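Long-range contact in transcriptional regulator, MerR family (Listeria monocytogenes str. 4b F2365, PDB 3GP4), which probably binds promoter DNA as a dimer through a winged helix-turn-helix domain and regulates transcription, as other MerR-family proteins do: residues Y21-P30 against I62-R73. Residues are numbered along the deposited sequence; the frame is centred on the assembly and turned at random.
Sequences YYERIGLIPP and IEALIDYLALFR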
ATOM      1  N   TYR A  21      -0.329 -22.498  -5.891  1.00 23.43           N
ATOM      2  CA  TYR A  21       0.453 -21.542  -6.691  1.00 24.21           C
ATOM      3  C   TYR A  21       1.812 -21.184  -6.026  1.00 22.85           C
ATOM      4  O   TYR A  21       2.832 -21.175  -6.687  1.00 23.98           O
ATOM      5  CB  TYR A  21      -0.399 -20.283  -6.951  1.00 24.38           C
ATOM      6  CG  TYR A  21       0.378 -19.105  -7.524  1.00 25.94           C
ATOM      7  CD1 TYR A  21       0.784 -19.094  -8.851  1.00 26.21           C
ATOM      8  CD2 TYR A  21       0.676 -17.997  -6.725  1.00 31.60           C
ATOM      9  CE1 TYR A  21       1.499 -18.011  -9.375  1.00 30.45           C
ATOM     10  CE2 TYR A  21       1.380 -16.912  -7.236  1.00 30.64           C
ATOM     11  CZ  TYR A  21       1.778 -16.931  -8.552  1.00 31.50           C
ATOM     12  OH  TYR A  21       2.461 -15.855  -9.033  1.00 33.67           O
ATOM     13  N   TYR A  22       1.801 -20.885  -4.729  1.00 23.25           N
ATOM     14  CA  TYR A  22       3.038 -20.634  -3.958  1.00 23.64           C
ATOM     15  C   TYR A  22       4.021 -21.802  -4.113  1.00 23.60           C
ATOM     16  O   TYR A  22       5.215 -21.586  -4.304  1.00 22.24           O
ATOM     17  CB  TYR A  22       2.761 -20.499  -2.461  1.00 23.56           C
ATOM     18  CG  TYR A  22       2.117 -19.225  -1.964  1.00 25.29           C
ATOM     19  CD1 TYR A  22       1.918 -18.118  -2.810  1.00 29.72           C
ATOM     20  CD2 TYR A  22       1.734 -19.116  -0.626  1.00 27.43           C
ATOM     21  CE1 TYR A  22       1.329 -16.948  -2.315  1.00 26.26           C
ATOM     22  CE2 TYR A  22       1.140 -17.962  -0.126  1.00 28.50           C
ATOM     23  CZ  TYR A  22       0.939 -16.891  -0.980  1.00 28.08           C
ATOM     24  OH  TYR A  22       0.353 -15.777  -0.467  1.00 29.21           O
ATOM     25  N   GLU A  23       3.524 -23.027  -4.026  1.00 23.39           N
ATOM     26  CA  GLU A  23       4.460 -24.173  -4.130  1.00 24.14           C
ATOM     27  C   GLU A  23       4.973 -24.285  -5.576  1.00 24.94           C
ATOM     28  O   GLU A  23       6.183 -24.435  -5.822  1.00 24.71           O
ATOM     29  CB  GLU A  23       3.802 -25.487  -3.653  1.00 25.39           C
ATOM     30  CG  GLU A  23       4.750 -26.757  -3.820  1.00 26.41           C
ATOM     31  CD  GLU A  23       4.005 -28.066  -3.606  1.00 29.58           C
ATOM     32  OE1 GLU A  23       2.766 -28.061  -3.759  1.00 26.85           O
ATOM     33  OE2 GLU A  23       4.641 -29.103  -3.272  1.00 28.24           O
ATOM     34  N   ARG A  24       4.048 -24.212  -6.529  1.00 24.56           N
ATOM     35  CA  ARG A  24       4.370 -24.383  -7.936  1.00 24.59           C
ATOM     36  C   ARG A  24       5.441 -23.404  -8.390  1.00 24.20           C
ATOM     37  O   ARG A  24       6.345 -23.780  -9.119  1.00 24.93           O
ATOM     38  CB  ARG A  24       3.113 -24.193  -8.799  1.00 24.07           C
ATOM     39  CG  ARG A  24       3.378 -24.356 -10.260  1.00 27.79           C
ATOM     40  CD  ARG A  24       2.108 -24.560 -11.053  1.00 28.62           C
ATOM     41  NE  ARG A  24       1.253 -23.362 -11.080  1.00 29.14           N
ATOM     42  CZ  ARG A  24       1.505 -22.309 -11.860  1.00 31.35           C
ATOM     43  NH1 ARG A  24       0.681 -21.272 -11.863  1.00 30.04           N
ATOM     44  NH2 ARG A  24       2.576 -22.308 -12.664  1.00 31.24           N
ATOM     45  N   ILE A  25       5.352 -22.145  -7.986  1.00 24.38           N
ATOM     46  CA  ILE A  25       6.329 -21.182  -8.508  1.00 26.27           C
ATOM     47  C   ILE A  25       7.561 -20.954  -7.600  1.00 25.25           C
ATOM     48  O   ILE A  25       8.445 -20.159  -7.918  1.00 26.08           O
ATOM     49  CB  ILE A  25       5.683 -19.850  -8.946  1.00 25.98           C
ATOM     50  CG1 ILE A  25       5.187 -19.029  -7.756  1.00 27.62           C
ATOM     51  CG2 ILE A  25       4.661 -20.084 -10.115  1.00 31.49           C
ATOM     52  CD1 ILE A  25       5.170 -17.535  -8.106  1.00 29.93           C
ATOM     53  N   GLY A  26       7.593 -21.671  -6.488  1.00 24.82           N
ATOM     54  CA  GLY A  26       8.727 -21.644  -5.580  1.00 24.84           C
ATOM     55  C   GLY A  26       8.740 -20.526  -4.561  1.00 25.27           C
ATOM     56  O   GLY A  26       9.821 -20.023  -4.199  1.00 26.47           O
ATOM     57  N   LEU A  27       7.564 -20.114  -4.109  1.00 23.36           N
ATOM     58  CA  LEU A  27       7.477 -19.172  -2.994  1.00 23.88           C
ATOM     59  C   LEU A  27       7.576 -19.877  -1.648  1.00 23.83           C
ATOM     60  O   LEU A  27       8.100 -19.316  -0.686  1.00 25.43           O
ATOM     61  CB  LEU A  27       6.173 -18.418  -3.061  1.00 23.19           C
ATOM     62  CG  LEU A  27       6.203 -17.280  -4.101  1.00 23.61           C
ATOM     63  CD1 LEU A  27       4.738 -16.793  -4.257  1.00 23.45           C
ATOM     64  CD2 LEU A  27       7.083 -16.113  -3.684  1.00 20.89           C
ATOM     65  N   ILE A  28       7.109 -21.117  -1.602  1.00 24.16           N
ATOM     66  CA  ILE A  28       7.238 -21.958  -0.392  1.00 24.88           C
ATOM     67  C   ILE A  28       7.930 -23.263  -0.763  1.00 25.35           C
ATOM     68  O   ILE A  28       7.967 -23.644  -1.947  1.00 26.14           O
ATOM     69  CB  ILE A  28       5.888 -22.233   0.312  1.00 25.53           C
ATOM     70  CG1 ILE A  28       4.992 -23.167  -0.538  1.00 24.65           C
ATOM     71  CG2 ILE A  28       5.227 -20.877   0.704  1.00 22.36           C
ATOM     72  CD1 ILE A  28       3.559 -23.422   0.001  1.00 25.50           C
ATOM     73  N   PRO A  29       8.527 -23.927   0.233  1.00 26.27           N
ATOM     74  CA  PRO A  29       9.242 -25.174  -0.099  1.00 26.92           C
ATOM     75  C   PRO A  29       8.288 -26.280  -0.586  1.00 27.45           C
ATOM     76  O   PRO A  29       7.114 -26.287  -0.212  1.00 27.44           O
ATOM     77  CB  PRO A  29       9.917 -25.565   1.228  1.00 27.50           C
ATOM     78  CG  PRO A  29       9.983 -24.304   2.034  1.00 27.76           C
ATOM     79  CD  PRO A  29       8.765 -23.482   1.616  1.00 25.42           C
ATOM     80  N   PRO A  30       8.780 -27.236  -1.405  1.00 27.65           N
ATOM     81  CA  PRO A  30       7.898 -28.315  -1.843  1.00 27.78           C
ATOM     82  C   PRO A  30       7.268 -29.047  -0.659  1.00 27.38           C
ATOM     83  O   PRO A  30       7.915 -29.272   0.345  1.00 26.72           O
ATOM     84  CB  PRO A  30       8.848 -29.266  -2.571  1.00 27.46           C
ATOM     85  CG  PRO A  30       9.966 -28.390  -3.016  1.00 28.63           C
ATOM     86  CD  PRO A  30      10.164 -27.468  -1.850  1.00 28.36           C
ATOM     87  N   ILE A  62       7.446 -10.792  -5.819  1.00 29.90           N
ATOM     88  CA  ILE A  62       7.386 -12.220  -6.053  1.00 30.67           C
ATOM     89  C   ILE A  62       8.808 -12.702  -6.395  1.00 27.88           C
ATOM     90  O   ILE A  62       9.243 -13.718  -5.872  1.00 26.22           O
ATOM     91  CB  ILE A  62       6.394 -12.511  -7.211  1.00 32.13           C
ATOM     92  CG1 ILE A  62       4.935 -12.605  -6.720  1.00 33.08           C
ATOM     93  CG2 ILE A  62       6.761 -13.751  -8.000  1.00 33.42           C
ATOM     94  CD1 ILE A  62       4.521 -13.915  -6.226  1.00 37.35           C
ATOM     95  N   GLU A  63       9.546 -11.950  -7.211  1.00 26.57           N
ATOM     96  CA  GLU A  63      10.906 -12.421  -7.623  1.00 26.92           C
ATOM     97  C   GLU A  63      11.877 -12.430  -6.443  1.00 26.88           C
ATOM     98  O   GLU A  63      12.717 -13.313  -6.363  1.00 27.18           O
ATOM     99  CB  GLU A  63      11.489 -11.659  -8.834  1.00 27.98           C
ATOM    100  CG  GLU A  63      10.608 -11.678 -10.140  1.00 28.35           C
ATOM    101  CD  GLU A  63      10.315 -13.078 -10.702  1.00 33.11           C
ATOM    102  OE1 GLU A  63      11.047 -14.054 -10.410  1.00 30.95           O
ATOM    103  OE2 GLU A  63       9.340 -13.210 -11.478  1.00 33.74           O
ATOM    104  N   ALA A  64      11.753 -11.460  -5.528  1.00 26.19           N
ATOM    105  CA  ALA A  64      12.658 -11.413  -4.366  1.00 25.95           C
ATOM    106  C   ALA A  64      12.365 -12.613  -3.465  1.00 25.45           C
ATOM    107  O   ALA A  64      13.296 -13.258  -2.968  1.00 26.22           O
ATOM    108  CB  ALA A  64      12.498 -10.104  -3.595  1.00 26.07           C
ATOM    109  N   LEU A  65      11.077 -12.922  -3.280  1.00 24.20           N
ATOM    110  CA  LEU A  65      10.656 -13.971  -2.338  1.00 24.49           C
ATOM    111  C   LEU A  65      11.045 -15.353  -2.888  1.00 24.81           C
ATOM    112  O   LEU A  65      11.446 -16.231  -2.117  1.00 23.53           O
ATOM    113  CB  LEU A  65       9.158 -13.898  -2.053  1.00 24.35           C
ATOM    114  CG  LEU A  65       8.731 -12.642  -1.245  1.00 25.93           C
ATOM    115  CD1 LEU A  65       7.233 -12.580  -1.216  1.00 27.17           C
ATOM    116  CD2 LEU A  65       9.277 -12.691   0.178  1.00 28.09           C
ATOM    117  N   ILE A  66      10.934 -15.508  -4.205  1.00 24.20           N
ATOM    118  CA  ILE A  66      11.386 -16.745  -4.879  1.00 24.47           C
ATOM    119  C   ILE A  66      12.888 -16.928  -4.687  1.00 24.36           C
ATOM    120  O   ILE A  66      13.330 -18.048  -4.340  1.00 25.70           O
ATOM    121  CB  ILE A  66      10.946 -16.798  -6.355  1.00 24.23           C
ATOM    122  CG1 ILE A  66       9.419 -17.007  -6.420  1.00 26.04           C
ATOM    123  CG2 ILE A  66      11.589 -17.992  -7.117  1.00 23.47           C
ATOM    124  CD1 ILE A  66       8.807 -16.791  -7.829  1.00 27.58           C
ATOM    125  N   ASP A  67      13.668 -15.851  -4.853  1.00 24.40           N
ATOM    126  CA  ASP A  67      15.148 -15.899  -4.632  1.00 25.29           C
ATOM    127  C   ASP A  67      15.484 -16.292  -3.211  1.00 24.67           C
ATOM    128  O   ASP A  67      16.434 -17.057  -2.989  1.00 23.58           O
ATOM    129  CB  ASP A  67      15.859 -14.536  -4.883  1.00 25.31           C
ATOM    130  CG  ASP A  67      16.193 -14.283  -6.340  1.00 27.18           C
ATOM    131  OD1 ASP A  67      15.773 -15.057  -7.222  1.00 31.49           O
ATOM    132  OD2 ASP A  67      16.886 -13.274  -6.612  1.00 26.24           O
ATOM    133  N   TYR A  68      14.735 -15.747  -2.257  1.00 23.61           N
ATOM    134  CA  TYR A  68      14.977 -15.981  -0.832  1.00 24.55           C
ATOM    135  C   TYR A  68      14.769 -17.449  -0.486  1.00 24.88           C
ATOM    136  O   TYR A  68      15.640 -18.084   0.147  1.00 24.24           O
ATOM    137  CB  TYR A  68      14.066 -15.088   0.025  1.00 24.35           C
ATOM    138  CG  TYR A  68      14.247 -15.322   1.503  1.00 25.20           C
ATOM    139  CD1 TYR A  68      15.307 -14.760   2.182  1.00 25.01           C
ATOM    140  CD2 TYR A  68      13.353 -16.128   2.211  1.00 27.91           C
ATOM    141  CE1 TYR A  68      15.490 -14.972   3.544  1.00 26.01           C
ATOM    142  CE2 TYR A  68      13.530 -16.356   3.576  1.00 29.54           C
ATOM    143  CZ  TYR A  68      14.607 -15.758   4.233  1.00 28.36           C
ATOM    144  OH  TYR A  68      14.801 -15.964   5.594  1.00 29.55           O
ATOM    145  N   LEU A  69      13.637 -18.005  -0.917  1.00 25.13           N
ATOM    146  CA  LEU A  69      13.440 -19.457  -0.775  1.00 26.57           C
ATOM    147  C   LEU A  69      14.516 -20.297  -1.499  1.00 26.48           C
ATOM    148  O   LEU A  69      15.044 -21.259  -0.894  1.00 25.84           O
ATOM    149  CB  LEU A  69      12.036 -19.892  -1.199  1.00 26.40           C
ATOM    150  CG  LEU A  69      11.835 -21.392  -0.958  1.00 29.61           C
ATOM    151  CD1 LEU A  69      11.875 -21.738   0.522  1.00 30.56           C
ATOM    152  CD2 LEU A  69      10.540 -21.793  -1.536  1.00 32.40           C
ATOM    153  N   ALA A  70      14.842 -19.957  -2.749  1.00 27.06           N
ATOM    154  CA  ALA A  70      15.948 -20.617  -3.484  1.00 27.84           C
ATOM    155  C   ALA A  70      17.272 -20.640  -2.698  1.00 28.49           C
ATOM    156  O   ALA A  70      17.917 -21.699  -2.598  1.00 29.26           O
ATOM    157  CB  ALA A  70      16.147 -20.014  -4.895  1.00 28.33           C
ATOM    158  N   LEU A  71      17.684 -19.488  -2.164  1.00 27.52           N
ATOM    159  CA  LEU A  71      18.866 -19.426  -1.276  1.00 28.60           C
ATOM    160  C   LEU A  71      18.748 -20.349  -0.065  1.00 29.46           C
ATOM    161  O   LEU A  71      19.670 -21.165   0.218  1.00 30.43           O
ATOM    162  CB  LEU A  71      19.142 -17.986  -0.830  1.00 26.45           C
ATOM    163  CG  LEU A  71      19.597 -16.998  -1.914  1.00 26.79           C
ATOM    164  CD1 LEU A  71      19.484 -15.552  -1.454  1.00 24.52           C
ATOM    165  CD2 LEU A  71      21.054 -17.268  -2.395  1.00 26.65           C
ATOM    166  N   PHE A  72      17.619 -20.232   0.638  1.00 29.34           N
ATOM    167  CA  PHE A  72      17.296 -21.105   1.759  1.00 31.77           C
ATOM    168  C   PHE A  72      17.450 -22.593   1.411  1.00 32.37           C
ATOM    169  O   PHE A  72      18.083 -23.362   2.167  1.00 32.06           O
ATOM    170  CB  PHE A  72      15.883 -20.783   2.293  1.00 31.95           C
ATOM    171  CG  PHE A  72      15.365 -21.790   3.297  1.00 34.75           C
ATOM    172  CD1 PHE A  72      15.791 -21.747   4.617  1.00 34.45           C
ATOM    173  CD2 PHE A  72      14.469 -22.782   2.911  1.00 36.64           C
ATOM    174  CE1 PHE A  72      15.328 -22.680   5.547  1.00 37.96           C
ATOM    175  CE2 PHE A  72      13.982 -23.712   3.834  1.00 38.67           C
ATOM    176  CZ  PHE A  72      14.414 -23.650   5.158  1.00 36.89           C
ATOM    177  N   ARG A  73      16.933 -23.001   0.261  1.00 33.47           N
ATOM    178  CA  ARG A  73      17.008 -24.405  -0.126  1.00 35.55           C
ATOM    179  C   ARG A  73      18.437 -24.857  -0.457  1.00 36.01           C
ATOM    180  O   ARG A  73      18.800 -26.017  -0.226  1.00 36.06           O
ATOM    181  CB  ARG A  73      15.988 -24.736  -1.226  1.00 35.75           C
ATOM    182  CG  ARG A  73      14.540 -24.735  -0.647  1.00 37.66           C
ATOM    183  CD  ARG A  73      13.508 -25.403  -1.547  1.00 41.75           C
ATOM    184  NE  ARG A  73      13.867 -26.785  -1.860  1.00 45.91           N
ATOM    185  CZ  ARG A  73      13.651 -27.373  -3.034  1.00 47.20           C
ATOM    186  NH1 ARG A  73      13.049 -26.716  -4.016  1.00 49.86           N
ATOM    187  NH2 ARG A  73      14.038 -28.630  -3.228  1.00 48.95           N
TER
HETATM  188  O   HOH W   1      12.222 -20.624  -4.842  1.00 27.39           O
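A Schellman motif ends helix 16-25 in the MerR-type DNA-binding domain, and the turn it makes lays Leu27 against helix 62-74. Gly26 takes positive phi (85°), and Leu27 N bonds back to Tyr22 O. Leu27 then spreads its two methyls over the helix: CD1 meets Ile62 CD1 at 3.5 Å and CD2 sits 3.4 Å from Leu65 CB, both closer than usual van der Waals contact; CD2 also touches Ile66 CG1. Ile25 comes in beside it, its side chain roughly at right angles to that of Ile66, with the two CD1 atoms 3.7 Å apart. Further along, with CG swung away from its backbone N (chi1 -176°), Leu69 brings CD1 to 3.5 Å from Pro29 CG; Trp48 of helix 43-57 also packs on this proline. At the far end Pro30 sets its CG and CD over one face of the Arg73 guanidinium, toward the rim, with Pro30 CG 3.6 Å from Arg73 NH1. No direct hydrogen bond joins the two segments. Instead, one water donates to Gly26 O at 2.6 Å and to Ile66 O at 2.8 Å. Aliphatic packing thus carries the joint, with the water linking two backbone carbonyls that could not bond to each other.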